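Local coordinates for protein ABC transporter permease (Klebsiella pneumoniae, PDB 5NUP) that probably helps keep the outer membrane asymmetric, as an MlaA-family lipoprotein thought to remove phospholipids misplaced in its outer leaflet, at residues F20-F25 against S191-I196; V36-A41 against E176-L181; E64-M69 against Y155-W160; V70-Q75 against E114-G119; H84-F89 against P108-V113. All coordinates share one frame; numbering follows the deposited sequence.

Contact 1: F20-F25 against S191-I196; sequences FNRTMF and SSDPYI
Arg22 lies across one face of the Tyr195 ring, and Phe25 meets the same tyrosine from its edge. The Arg22 CG methylene makes the CH-pi contact, 3.7 Å from the centroid of the Tyr195 ring and shifted toward the rim. Beyond it the chain runs extended over CD2 of the tyrosine, bringing the guanidinium edge-on to the Asp193 carboxylate. The two flat groups are nearly coplanar (16°), with Arg22 NH1 facing both oxygens in a salt bridge, 2.7 Å from Asp193 OD1 in a weak hydrogen bond; NH2 has a second acid, Glu18. Tyr195, with CG anti to the backbone N (chi1 169°), projects from helix 194-209 onto helix 18-35, joining an N-terminal helix of the MlaA fold to the last one. The backbone of Tyr195 in turn covers the phenylalanine: Tyr195 CA sits over one face of the Phe25 ring, 4.2 Å from its centroid. Phe25 CZ reaches Pro194 CB at 4.1 Å, while Phe25 CB lies in the plane of the tyrosine ring, 3.9 Å from Tyr195 CD1. At the far end of that ring, Asn21 ND2 gives Tyr195 OH a weak hydrogen bond of 3.4 Å, and Asp15 is the hydroxyl's stronger partner.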
# COMPACT_ATOMS: atom_id res chain seq x y z
N PHE F 20 52.84 -5.13 56.80
CA PHE F 20 53.06 -5.03 55.36
C PHE F 20 52.11 -4.03 54.72
O PHE F 20 52.53 -3.24 53.85
CB PHE F 20 52.95 -6.43 54.73
CG PHE F 20 53.01 -6.45 53.22
CD1 PHE F 20 54.14 -6.94 52.56
CD2 PHE F 20 51.96 -5.95 52.44
CE1 PHE F 20 54.21 -6.95 51.18
CE2 PHE F 20 52.01 -5.96 51.06
CZ PHE F 20 53.13 -6.46 50.42
N ASN F 21 50.83 -4.07 55.09
CA ASN F 21 49.82 -3.28 54.40
C ASN F 21 50.04 -1.78 54.58
O ASN F 21 50.02 -1.03 53.60
CB ASN F 21 48.42 -3.67 54.88
CG ASN F 21 48.10 -5.08 54.54
OD1 ASN F 21 48.69 -5.65 53.62
ND2 ASN F 21 47.15 -5.67 55.25
N ARG F 22 50.27 -1.32 55.81
CA ARG F 22 50.45 0.11 56.01
C ARG F 22 51.68 0.63 55.30
O ARG F 22 51.74 1.83 54.97
CB ARG F 22 50.53 0.49 57.48
CG ARG F 22 49.20 0.77 58.10
CD ARG F 22 49.40 0.95 59.57
NE ARG F 22 48.41 1.85 60.15
CZ ARG F 22 47.51 1.48 61.06
NH1 ARG F 22 46.66 2.37 61.54
NH2 ARG F 22 47.47 0.23 61.49
N THR F 23 52.65 -0.24 55.05
CA THR F 23 53.83 0.16 54.29
C THR F 23 53.47 0.42 52.84
O THR F 23 53.86 1.45 52.28
CB THR F 23 54.91 -0.92 54.40
OG1 THR F 23 55.62 -0.78 55.64
CG2 THR F 23 55.89 -0.86 53.23
N MET F 24 52.67 -0.47 52.21
CA MET F 24 52.25 -0.20 50.84
C MET F 24 51.27 0.97 50.76
O MET F 24 51.29 1.72 49.78
CB MET F 24 51.61 -1.42 50.18
CG MET F 24 52.45 -2.67 50.14
SD MET F 24 54.23 -2.45 50.11
CE MET F 24 54.54 -1.42 48.69
N PHE F 25 50.43 1.16 51.78
CA PHE F 25 49.45 2.23 51.68
C PHE F 25 50.12 3.58 51.69
O PHE F 25 49.74 4.47 50.92
CB PHE F 25 48.42 2.16 52.80
CG PHE F 25 47.56 3.41 52.89
CD1 PHE F 25 47.93 4.50 53.68
CD2 PHE F 25 46.40 3.51 52.12
CE1 PHE F 25 47.13 5.66 53.72
CE2 PHE F 25 45.61 4.64 52.17
CZ PHE F 25 45.97 5.72 52.96
N SER F 191 42.55 13.53 58.41
CA SER F 191 41.63 12.64 59.10
C SER F 191 42.55 11.62 59.75
O SER F 191 43.37 11.01 59.05
CB SER F 191 40.63 11.97 58.14
OG SER F 191 39.65 12.89 57.70
N SER F 192 42.45 11.43 61.06
CA SER F 192 43.29 10.46 61.75
C SER F 192 43.23 9.11 61.04
O SER F 192 42.20 8.71 60.49
CB SER F 192 42.88 10.33 63.22
OG SER F 192 43.24 9.07 63.75
N ASP F 193 44.38 8.42 61.03
CA ASP F 193 44.59 7.08 60.49
C ASP F 193 43.89 6.87 59.15
O ASP F 193 42.81 6.26 59.08
CB ASP F 193 44.18 6.04 61.54
CG ASP F 193 44.93 4.74 61.40
OD1 ASP F 193 45.74 4.61 60.45
OD2 ASP F 193 44.80 3.88 62.30
N PRO F 194 44.48 7.35 58.06
CA PRO F 194 43.85 7.20 56.74
C PRO F 194 44.00 5.81 56.17
O PRO F 194 43.53 5.56 55.05
CB PRO F 194 44.62 8.23 55.88
CG PRO F 194 45.35 9.12 56.88
CD PRO F 194 45.69 8.19 57.99
N TYR F 195 44.68 4.91 56.88
CA TYR F 195 44.71 3.50 56.49
C TYR F 195 43.45 2.79 56.96
O TYR F 195 42.93 1.91 56.27
CB TYR F 195 45.95 2.79 57.05
CG TYR F 195 45.91 1.28 56.91
CD1 TYR F 195 46.35 0.65 55.75
CD2 TYR F 195 45.41 0.48 57.94
CE1 TYR F 195 46.30 -0.74 55.62
CE2 TYR F 195 45.35 -0.91 57.81
CZ TYR F 195 45.80 -1.51 56.65
OH TYR F 195 45.74 -2.89 56.55
N ILE F 196 42.98 3.15 58.16
CA ILE F 196 41.80 2.52 58.74
C ILE F 196 40.54 2.83 57.94
O ILE F 196 39.69 1.96 57.72
CB ILE F 196 41.64 2.92 60.21
CG1 ILE F 196 42.71 2.22 61.04
CG2 ILE F 196 40.23 2.62 60.71
CD1 ILE F 196 42.97 0.81 60.63

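Contact 2: V36-A41 against E176-L181; sequences VLRPVA and ETRAQL
Ala41 and Ala179 meet where helix 38-47 packs on the end of helix 163-180, a helix-helix contact of the largely helical body of the protein. Two alanines let the backbones come very close: Ala41 CA and Ala179 CA are only 4.5 Å apart. The Ala41 methyl fills this tight part, with its CB 3.5 Å from Arg178 CG and 3.6 Å from Ala179 N, while the two CB atoms stand 4.2 Å apart.

Toward the surface the fit is slacker and the side chains longer. Leu37, the residue just before its helix, lays its branched end alongside the aliphatic part of Arg178, Leu37 CG being 4.0 Å from Arg178 CG. A bend at chi2 (62°) turns the Arg178 chain along the interface, past Leu37 and on to Arg38, instead of straight out from its helix. The two guanidinium planes stand steeply to each other (79°). Both arginines address acids: Arg38 NE forms a salt bridge with Asp185, Arg178 NE one with Asp33, and Arg178 NH2 makes a long, weak pair with the same Asp185. The carboxylates probably offset the proximity of two like charges. The approach is edgewise on the Arg38 side, where Arg178 NH2 lies near the guanidinium plane, 3.6 Å from Arg38 NE.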
# COMPACT_ATOMS: atom_id res chain seq x y z
N VAL F 36 51.93 10.82 40.66
CA VAL F 36 51.31 10.37 39.42
C VAL F 36 49.83 10.15 39.74
O VAL F 36 49.36 10.54 40.80
CB VAL F 36 52.01 9.12 38.86
CG1 VAL F 36 51.61 7.88 39.63
CG2 VAL F 36 51.71 8.94 37.38
N LEU F 37 49.09 9.57 38.80
CA LEU F 37 47.68 9.27 39.01
C LEU F 37 46.80 10.48 39.32
O LEU F 37 45.85 10.75 38.57
CB LEU F 37 47.49 8.22 40.13
CG LEU F 37 46.01 7.84 40.28
CD1 LEU F 37 45.56 6.87 39.20
CD2 LEU F 37 45.72 7.27 41.66
N ARG F 38 47.10 11.26 40.36
CA ARG F 38 46.18 12.38 40.58
C ARG F 38 46.47 13.47 39.56
O ARG F 38 45.53 14.11 39.06
CB ARG F 38 46.23 12.94 42.01
CG ARG F 38 45.41 14.20 42.10
CD ARG F 38 45.70 15.06 43.29
NE ARG F 38 44.43 15.48 43.89
CZ ARG F 38 43.79 16.60 43.58
NH1 ARG F 38 42.64 16.91 44.18
NH2 ARG F 38 44.30 17.43 42.67
N PRO F 39 47.73 13.72 39.21
CA PRO F 39 47.97 14.48 37.97
C PRO F 39 47.30 13.84 36.76
O PRO F 39 46.74 14.56 35.91
CB PRO F 39 49.50 14.50 37.84
CG PRO F 39 50.04 14.10 39.17
CD PRO F 39 48.92 13.71 40.08
N VAL F 40 47.34 12.51 36.65
CA VAL F 40 46.68 11.85 35.52
C VAL F 40 45.17 11.99 35.61
O VAL F 40 44.49 12.10 34.59
CB VAL F 40 47.11 10.37 35.44
CG1 VAL F 40 46.34 9.68 34.36
CG2 VAL F 40 48.55 10.26 35.10
N ALA F 41 44.61 12.07 36.82
CA ALA F 41 43.16 12.21 36.91
C ALA F 41 42.70 13.64 36.73
O ALA F 41 41.56 13.86 36.31
CB ALA F 41 42.65 11.69 38.26
N GLU F 176 39.22 7.00 35.87
CA GLU F 176 37.93 7.66 35.98
C GLU F 176 37.48 7.71 37.43
O GLU F 176 37.14 8.78 37.95
CB GLU F 176 36.89 6.98 35.07
CG GLU F 176 35.48 7.50 35.31
CD GLU F 176 35.24 8.87 34.70
OE1 GLU F 176 34.62 9.72 35.37
OE2 GLU F 176 35.71 9.10 33.56
N THR F 177 37.56 6.58 38.13
CA THR F 177 37.24 6.55 39.56
C THR F 177 38.06 7.58 40.34
O THR F 177 37.54 8.25 41.24
CB THR F 177 37.46 5.15 40.12
OG1 THR F 177 36.69 4.20 39.37
CG2 THR F 177 37.08 5.10 41.60
N ARG F 178 39.36 7.69 40.03
CA ARG F 178 40.16 8.73 40.67
C ARG F 178 39.69 10.11 40.21
O ARG F 178 39.60 11.04 41.01
CB ARG F 178 41.65 8.53 40.40
CG ARG F 178 42.55 9.57 41.09
CD ARG F 178 42.37 9.45 42.59
NE ARG F 178 43.26 10.28 43.39
CZ ARG F 178 42.88 11.37 44.05
NH1 ARG F 178 41.61 11.76 43.98
NH2 ARG F 178 43.75 12.06 44.76
N ALA F 179 39.40 10.25 38.91
CA ALA F 179 38.93 11.53 38.41
C ALA F 179 37.66 11.96 39.13
O ALA F 179 37.49 13.14 39.46
CB ALA F 179 38.69 11.47 36.90
N GLN F 180 36.75 11.03 39.41
CA GLN F 180 35.55 11.43 40.14
C GLN F 180 35.86 11.71 41.60
O GLN F 180 35.35 12.67 42.17
CB GLN F 180 34.45 10.40 39.98
CG GLN F 180 34.32 9.92 38.56
CD GLN F 180 32.90 9.60 38.20
OE1 GLN F 180 32.50 9.82 37.06
NE2 GLN F 180 32.11 9.15 39.17
N LEU F 181 36.74 10.90 42.21
CA LEU F 181 37.15 11.21 43.58
C LEU F 181 37.99 12.47 43.69
O LEU F 181 38.40 12.81 44.80
CB LEU F 181 37.93 10.05 44.21
CG LEU F 181 37.29 8.69 44.48
CD1 LEU F 181 38.37 7.66 44.71
CD2 LEU F 181 36.40 8.81 45.70

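Contact 3: E64-M69 against Y155-W160; sequences EEPAVM and YPVLSW
The Tyr155 ring turns its edge to helix 65-74: Ala67 CA and the carbonyl oxygen of Pro66 lie near the ring plane, and Ala67 CA is 3.7 Å from Tyr155 CE2. Its hydroxyl end passes beside the alanine methyl, with Tyr155 OH 3.4 Å from Ala67 CB. On the far side of the loop Pro156 and Val157, joined by a cis peptide bond, lie over one face of the Trp160 indole, ahead of helix 163-180. From this turn Val157 presents CG2 to the ring of Pro66, at 3.6 Å from Pro66 CG. Leu158 CD2 then bridges Ala67 CB and the methylene CG of Glu64, each 4.4 Å away. Proline, alanine and branched aliphatic groups thus pack the N-terminal part of helix 65-74 on the loop. No hydrogen bond links the two segments; Tyr155 OH turns to Asp152 and the Glu64 carboxylate to Lys169, so this interface rests on shape and apolar burial while its polar ends are served elsewhere.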
# COMPACT_ATOMS: atom_id res chain seq x y z
N GLU F 64 31.12 -6.24 31.76
CA GLU F 64 30.89 -6.99 32.98
C GLU F 64 29.45 -7.44 33.18
O GLU F 64 29.20 -8.23 34.10
CB GLU F 64 31.29 -6.14 34.18
CG GLU F 64 32.76 -5.88 34.21
CD GLU F 64 33.17 -5.19 35.45
OE1 GLU F 64 32.56 -5.47 36.50
OE2 GLU F 64 34.07 -4.32 35.35
N GLU F 65 28.49 -6.97 32.36
CA GLU F 65 27.08 -7.30 32.62
C GLU F 65 26.70 -8.73 32.27
O GLU F 65 25.82 -9.29 32.94
CB GLU F 65 26.13 -6.32 31.93
CG GLU F 65 26.45 -4.87 32.20
CD GLU F 65 25.61 -4.34 33.35
OE1 GLU F 65 24.84 -5.14 33.90
OE2 GLU F 65 25.73 -3.15 33.73
N PRO F 66 27.32 -9.39 31.28
CA PRO F 66 27.11 -10.85 31.16
C PRO F 66 27.55 -11.61 32.39
O PRO F 66 26.91 -12.60 32.78
CB PRO F 66 27.96 -11.23 29.94
CG PRO F 66 28.08 -9.99 29.14
CD PRO F 66 27.95 -8.82 30.07
N ALA F 67 28.63 -11.16 33.03
CA ALA F 67 29.10 -11.84 34.23
C ALA F 67 28.18 -11.56 35.42
O ALA F 67 27.89 -12.47 36.20
CB ALA F 67 30.53 -11.44 34.54
N VAL F 68 27.70 -10.32 35.55
CA VAL F 68 26.77 -10.00 36.63
C VAL F 68 25.52 -10.87 36.55
O VAL F 68 24.95 -11.24 37.59
CB VAL F 68 26.43 -8.50 36.61
CG1 VAL F 68 25.50 -8.15 37.74
CG2 VAL F 68 27.69 -7.72 36.76
N MET F 69 25.04 -11.17 35.35
CA MET F 69 23.89 -12.07 35.27
C MET F 69 24.29 -13.47 35.68
O MET F 69 23.64 -14.08 36.54
CB MET F 69 23.26 -12.09 33.88
CG MET F 69 23.60 -13.30 33.03
SD MET F 69 22.70 -13.33 31.49
CE MET F 69 23.46 -14.76 30.75
N TYR F 155 34.50 -17.28 31.53
CA TYR F 155 33.41 -17.38 30.57
C TYR F 155 33.15 -16.02 29.91
O TYR F 155 33.47 -14.97 30.48
CB TYR F 155 32.13 -17.85 31.27
CG TYR F 155 31.69 -16.98 32.43
CD1 TYR F 155 32.26 -17.12 33.69
CD2 TYR F 155 30.68 -16.02 32.25
CE1 TYR F 155 31.85 -16.34 34.75
CE2 TYR F 155 30.26 -15.24 33.30
CZ TYR F 155 30.86 -15.40 34.55
OH TYR F 155 30.47 -14.62 35.62
N PRO F 156 32.58 -16.01 28.70
CA PRO F 156 32.42 -14.74 27.98
C PRO F 156 31.48 -13.80 28.74
O PRO F 156 30.73 -14.23 29.62
CB PRO F 156 31.82 -15.17 26.62
CG PRO F 156 31.38 -16.63 26.82
CD PRO F 156 32.26 -17.19 27.87
N VAL F 157 31.49 -12.51 28.38
CA VAL F 157 32.34 -11.92 27.34
C VAL F 157 33.67 -11.47 27.88
O VAL F 157 34.51 -11.01 27.12
CB VAL F 157 31.66 -10.73 26.65
CG1 VAL F 157 30.40 -11.19 25.93
CG2 VAL F 157 31.37 -9.63 27.66
N LEU F 158 33.89 -11.65 29.18
CA LEU F 158 35.08 -11.10 29.81
C LEU F 158 36.31 -11.95 29.56
O LEU F 158 37.42 -11.43 29.67
CB LEU F 158 34.86 -11.03 31.31
CG LEU F 158 35.30 -9.84 32.13
CD1 LEU F 158 35.14 -8.53 31.38
CD2 LEU F 158 34.47 -9.87 33.40
N SER F 159 36.13 -13.19 29.13
CA SER F 159 37.23 -14.07 28.73
C SER F 159 37.74 -13.72 27.35
O SER F 159 38.75 -14.29 26.92
CB SER F 159 36.79 -15.55 28.78
OG SER F 159 35.58 -15.83 28.08
N TRP F 160 37.07 -12.82 26.65
CA TRP F 160 37.45 -12.44 25.30
C TRP F 160 38.54 -11.38 25.27
O TRP F 160 39.08 -11.11 24.20
CB TRP F 160 36.24 -11.90 24.54
CG TRP F 160 35.17 -12.92 24.30
CD1 TRP F 160 35.22 -14.27 24.60
CD2 TRP F 160 33.92 -12.69 23.67
NE1 TRP F 160 34.05 -14.87 24.21
CE2 TRP F 160 33.24 -13.93 23.63
CE3 TRP F 160 33.29 -11.56 23.14
CZ2 TRP F 160 31.97 -14.05 23.09
CZ3 TRP F 160 32.04 -11.69 22.59
CH2 TRP F 160 31.39 -12.92 22.57

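Contact 4: V70-Q75 against E114-G119; sequences VNYFLQ and EPHRFG
Tyr72 and His116 make the aromatic part of this contact, in which the last turns of helix 65-74 meet the loop leading into helix 118-124, two elements of the MlaA helical fold. The rings are near parallel (23°) but slid apart, their centroids separated by 5.0 Å. One face of the imidazole is met by the hydroxyl: Tyr72 OH stands 3.0 Å above the plane of the His116 ring, over its centre. His116 NE2 is hydrogen-bonded to the carbonyl of Gly212, which probably sets the ring's rotation; ND1 has a weak bond to Glu114 O.

The polar part centres on Asn71. Its CG is anti to the carbonyl carbon (chi1 -75°), which carries the amide to the start of helix 118-124, where ND2 is 3.5 Å from Arg117 C. This nitrogen donates to Asp152, whose carboxylate also receives Phe118 N and Arg117 NE; one acid thus gathers both segments, while Arg117 NH1 bonds to the carbonyl of Asp149. The amide oxygen goes to the phenylalanine edge, Asn71 OD1 lying 3.2 Å from Phe118 CD2, with amide and ring planes 25° apart.

Apolar packing is sparse, at the surface, where Leu74 CD1 approaches Phe118 CE2 at 4.4 Å.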
# COMPACT_ATOMS: atom_id res chain seq x y z
N VAL F 70 25.39 -13.99 35.11
CA VAL F 70 25.73 -15.39 35.34
C VAL F 70 25.86 -15.68 36.83
O VAL F 70 25.50 -16.76 37.30
CB VAL F 70 27.03 -15.74 34.59
CG1 VAL F 70 27.77 -16.91 35.24
CG2 VAL F 70 26.73 -16.04 33.14
N ASN F 71 26.26 -14.68 37.61
CA ASN F 71 26.40 -14.87 39.05
C ASN F 71 25.14 -14.54 39.83
O ASN F 71 24.91 -15.14 40.89
CB ASN F 71 27.56 -14.01 39.59
CG ASN F 71 28.92 -14.59 39.24
OD1 ASN F 71 29.29 -15.67 39.70
ND2 ASN F 71 29.70 -13.83 38.46
N TYR F 72 24.27 -13.67 39.32
CA TYR F 72 22.99 -13.49 39.99
C TYR F 72 22.15 -14.74 39.88
O TYR F 72 21.36 -15.04 40.78
CB TYR F 72 22.25 -12.28 39.43
CG TYR F 72 22.44 -11.02 40.22
CD1 TYR F 72 22.13 -10.97 41.58
CD2 TYR F 72 22.90 -9.86 39.61
CE1 TYR F 72 22.29 -9.80 42.31
CE2 TYR F 72 23.06 -8.69 40.34
CZ TYR F 72 22.76 -8.67 41.68
OH TYR F 72 22.92 -7.50 42.38
N PHE F 73 22.30 -15.48 38.78
CA PHE F 73 21.70 -16.81 38.68
C PHE F 73 22.28 -17.73 39.74
O PHE F 73 21.54 -18.45 40.43
CB PHE F 73 21.94 -17.40 37.29
CG PHE F 73 21.06 -16.81 36.25
CD1 PHE F 73 19.81 -16.30 36.58
CD2 PHE F 73 21.48 -16.76 34.94
CE1 PHE F 73 19.01 -15.75 35.62
CE2 PHE F 73 20.69 -16.21 33.97
CZ PHE F 73 19.44 -15.71 34.31
N LEU F 74 23.60 -17.72 39.89
CA LEU F 74 24.25 -18.60 40.86
C LEU F 74 23.86 -18.25 42.29
O LEU F 74 24.01 -19.08 43.18
CB LEU F 74 25.76 -18.53 40.68
CG LEU F 74 26.32 -19.08 39.37
CD1 LEU F 74 27.81 -18.78 39.29
CD2 LEU F 74 26.06 -20.57 39.26
N GLN F 75 23.40 -17.02 42.54
CA GLN F 75 22.95 -16.62 43.87
C GLN F 75 21.47 -16.78 44.12
O GLN F 75 20.98 -16.18 45.08
CB GLN F 75 23.28 -15.16 44.17
CG GLN F 75 24.69 -14.73 44.07
CD GLN F 75 24.82 -13.35 44.63
OE1 GLN F 75 25.91 -12.77 44.65
NE2 GLN F 75 23.70 -12.80 45.10
N GLU F 114 26.54 -1.14 40.38
CA GLU F 114 27.91 -1.67 40.41
C GLU F 114 27.89 -3.20 40.44
O GLU F 114 27.00 -3.79 41.08
CB GLU F 114 28.75 -1.09 41.58
CG GLU F 114 30.22 -1.62 41.58
CD GLU F 114 31.32 -0.64 42.03
OE1 GLU F 114 31.10 0.59 42.03
OE2 GLU F 114 32.46 -1.10 42.29
N PRO F 115 28.83 -3.85 39.75
CA PRO F 115 28.68 -5.29 39.49
C PRO F 115 28.66 -6.14 40.75
O PRO F 115 29.29 -5.81 41.76
CB PRO F 115 29.90 -5.63 38.62
CG PRO F 115 30.72 -4.43 38.57
CD PRO F 115 29.82 -3.28 38.82
N HIS F 116 27.88 -7.23 40.67
CA HIS F 116 27.90 -8.34 41.61
C HIS F 116 28.51 -9.51 40.84
O HIS F 116 27.87 -10.03 39.92
CB HIS F 116 26.50 -8.70 42.12
CG HIS F 116 25.95 -7.74 43.12
ND1 HIS F 116 25.99 -6.37 42.94
CD2 HIS F 116 25.32 -7.94 44.30
CE1 HIS F 116 25.42 -5.77 43.97
NE2 HIS F 116 25.00 -6.70 44.80
N ARG F 117 29.72 -9.91 41.19
CA ARG F 117 30.40 -10.98 40.47
C ARG F 117 30.78 -12.13 41.38
O ARG F 117 30.17 -12.32 42.44
CB ARG F 117 31.61 -10.42 39.73
CG ARG F 117 31.18 -9.35 38.77
CD ARG F 117 32.28 -8.79 37.91
NE ARG F 117 33.35 -9.72 37.60
CZ ARG F 117 34.52 -9.32 37.11
NH1 ARG F 117 35.49 -10.19 36.88
NH2 ARG F 117 34.73 -8.04 36.86
N PHE F 118 31.76 -12.94 40.96
CA PHE F 118 31.91 -14.23 41.61
C PHE F 118 32.41 -14.07 43.04
O PHE F 118 32.10 -14.91 43.90
CB PHE F 118 32.85 -15.15 40.83
CG PHE F 118 32.73 -16.59 41.24
CD1 PHE F 118 33.88 -17.35 41.44
CD2 PHE F 118 31.48 -17.17 41.45
CE1 PHE F 118 33.77 -18.69 41.85
CE2 PHE F 118 31.37 -18.49 41.85
CZ PHE F 118 32.51 -19.25 42.04
N GLY F 119 33.16 -13.01 43.33
CA GLY F 119 33.42 -12.69 44.72
C GLY F 119 32.14 -12.50 45.51
O GLY F 119 31.97 -13.05 46.60

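Contact 5: H84-F89 against P108-V113; sequences HFTRFF and PQLQRV
This is a helix-to-loop contact in which Arg87 and its neighbours on helix 78-93 hold residues 110-113, on the way from helix 102-106 to helix 118-124. One hydrogen bond links the two: Arg87 NH1 donates to Leu110 O over 2.9 Å, nearly straight at 169°. The oxygen lies in the guanidinium plane, and the donor lies in the plane of the carbonyl. A bend at chi3 (53°) turns the guanidinium to this carbonyl. One face of the guanidinium is covered by the loop backbone, with Arg112 CA 3.4 Å above the plane toward its rim.

Carbon contacts flank the bond. Thr86 meets the leucine end at about a right angle, its CB 3.8 Å from Leu110 CD2. Val113 CG1 lies in the plane of the His84 ring, 3.4 Å from His84 CE1. Aromatic packing from another protein chain in the assembly falls on both Thr86 and Leu110, so the contact borders a subunit interface. Arg87 is buried yet well compensated: Asp101 pairs with NH1 and Glu65 with NE, and these acids probably balance its charge and hold the guanidinium in place, while the bond to Leu110 O is what joins loop to helix.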
# COMPACT_ATOMS: atom_id res chain seq x y z
N HIS F 84 20.29 -7.61 34.25
CA HIS F 84 21.59 -7.34 33.67
C HIS F 84 21.75 -8.00 32.30
O HIS F 84 22.51 -7.50 31.47
CB HIS F 84 22.69 -7.73 34.66
CG HIS F 84 22.69 -6.88 35.90
ND1 HIS F 84 23.29 -5.65 35.95
CD2 HIS F 84 22.15 -7.08 37.13
CE1 HIS F 84 23.13 -5.12 37.15
NE2 HIS F 84 22.44 -5.98 37.88
N PHE F 85 20.97 -9.03 32.00
CA PHE F 85 20.88 -9.47 30.62
C PHE F 85 20.29 -8.37 29.74
O PHE F 85 20.80 -8.09 28.64
CB PHE F 85 20.05 -10.75 30.48
CG PHE F 85 19.76 -11.11 29.04
CD1 PHE F 85 18.63 -10.61 28.40
CD2 PHE F 85 20.64 -11.90 28.32
CE1 PHE F 85 18.39 -10.91 27.09
CE2 PHE F 85 20.39 -12.21 26.99
CZ PHE F 85 19.27 -11.71 26.38
N THR F 86 19.19 -7.75 30.19
CA THR F 86 18.55 -6.71 29.39
C THR F 86 19.51 -5.56 29.18
O THR F 86 19.59 -4.99 28.09
CB THR F 86 17.27 -6.21 30.07
OG1 THR F 86 16.40 -7.32 30.36
CG2 THR F 86 16.54 -5.22 29.17
N ARG F 87 20.28 -5.23 30.22
CA ARG F 87 21.28 -4.18 30.08
C ARG F 87 22.31 -4.56 29.02
O ARG F 87 22.56 -3.78 28.10
CB ARG F 87 21.96 -3.92 31.44
CG ARG F 87 21.21 -2.94 32.32
CD ARG F 87 22.12 -2.36 33.37
NE ARG F 87 23.29 -1.81 32.71
CZ ARG F 87 23.41 -0.55 32.30
NH1 ARG F 87 22.41 0.31 32.45
NH2 ARG F 87 24.52 -0.18 31.70
N PHE F 88 22.85 -5.77 29.08
CA PHE F 88 23.86 -6.14 28.11
C PHE F 88 23.30 -6.12 26.69
O PHE F 88 23.96 -5.64 25.76
CB PHE F 88 24.47 -7.50 28.44
CG PHE F 88 25.47 -7.95 27.44
CD1 PHE F 88 26.65 -7.25 27.27
CD2 PHE F 88 25.20 -9.03 26.62
CE1 PHE F 88 27.56 -7.64 26.30
CE2 PHE F 88 26.10 -9.43 25.66
CZ PHE F 88 27.28 -8.74 25.50
N PHE F 89 22.06 -6.58 26.52
CA PHE F 89 21.53 -6.80 25.17
C PHE F 89 21.12 -5.48 24.53
O PHE F 89 21.59 -5.15 23.43
CB PHE F 89 20.38 -7.79 25.26
CG PHE F 89 19.41 -7.74 24.13
CD1 PHE F 89 19.82 -7.98 22.82
CD2 PHE F 89 18.06 -7.53 24.39
CE1 PHE F 89 18.90 -7.96 21.79
CE2 PHE F 89 17.14 -7.53 23.36
CZ PHE F 89 17.56 -7.74 22.06
N PRO F 108 13.61 2.99 34.31
CA PRO F 108 14.24 3.11 35.63
C PRO F 108 14.78 1.79 36.20
O PRO F 108 15.76 1.83 36.96
CB PRO F 108 13.12 3.68 36.50
CG PRO F 108 12.21 4.41 35.54
CD PRO F 108 12.50 3.95 34.14
N GLN F 109 14.16 0.64 35.94
CA GLN F 109 14.70 -0.58 36.55
C GLN F 109 15.91 -1.16 35.82
O GLN F 109 16.40 -2.22 36.23
CB GLN F 109 13.65 -1.68 36.70
CG GLN F 109 12.45 -1.35 37.58
CD GLN F 109 11.17 -1.20 36.76
OE1 GLN F 109 11.14 -1.51 35.57
NE2 GLN F 109 10.11 -0.75 37.40
N LEU F 110 16.44 -0.52 34.78
CA LEU F 110 17.61 -1.05 34.10
C LEU F 110 18.82 -0.13 34.21
O LEU F 110 19.79 -0.30 33.47
CB LEU F 110 17.29 -1.32 32.62
CG LEU F 110 16.05 -2.17 32.39
CD1 LEU F 110 15.48 -1.99 30.98
CD2 LEU F 110 16.27 -3.65 32.75
N GLN F 111 18.78 0.83 35.13
CA GLN F 111 19.91 1.73 35.36
C GLN F 111 21.15 0.94 35.67
O GLN F 111 21.09 -0.14 36.26
CB GLN F 111 19.61 2.66 36.52
CG GLN F 111 18.22 3.17 36.43
CD GLN F 111 18.11 4.64 36.24
OE1 GLN F 111 18.90 5.41 36.79
NE2 GLN F 111 17.12 5.05 35.46
N ARG F 112 22.30 1.50 35.31
CA ARG F 112 23.54 0.83 35.63
C ARG F 112 23.69 0.80 37.14
O ARG F 112 23.23 1.71 37.84
CB ARG F 112 24.75 1.57 35.05
CG ARG F 112 26.04 0.97 35.55
CD ARG F 112 27.16 1.93 35.66
NE ARG F 112 28.02 1.85 34.50
CZ ARG F 112 28.76 2.86 34.09
NH1 ARG F 112 28.74 4.01 34.75
NH2 ARG F 112 29.51 2.73 33.01
N VAL F 113 24.25 -0.29 37.65
CA VAL F 113 24.53 -0.46 39.07
C VAL F 113 25.88 -1.17 39.16
O VAL F 113 26.38 -1.69 38.17
CB VAL F 113 23.34 -1.20 39.74
CG1 VAL F 113 23.43 -2.70 39.54
CG2 VAL F 113 23.17 -0.78 41.18

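How the contacts relate
Contact 2 is the most fully buried, and contact 1, partly buried, lies about 21 Å from the chain centre. Both join early helices to late ones, and their segments sit on successive helices. Contacts 3, 4 and 5, all partly buried, form a separate cluster with centres 10 to 14 Å apart: contacts 3 and 4 share helix 65-74, and contact 5, bordering another protein chain, uses the next helix, 78-93. They touch directly, as where Tyr155 packs on Val70 and Tyr72 on His84. Contact 1 pairs a salt bridge with aromatic faces, contact 2 sets close alanines beside arginines, contact 3 is apolar, contact 4 mixes amide and rings, and contact 5 relies on an arginine side chain hydrogen-bonded to a loop carbonyl.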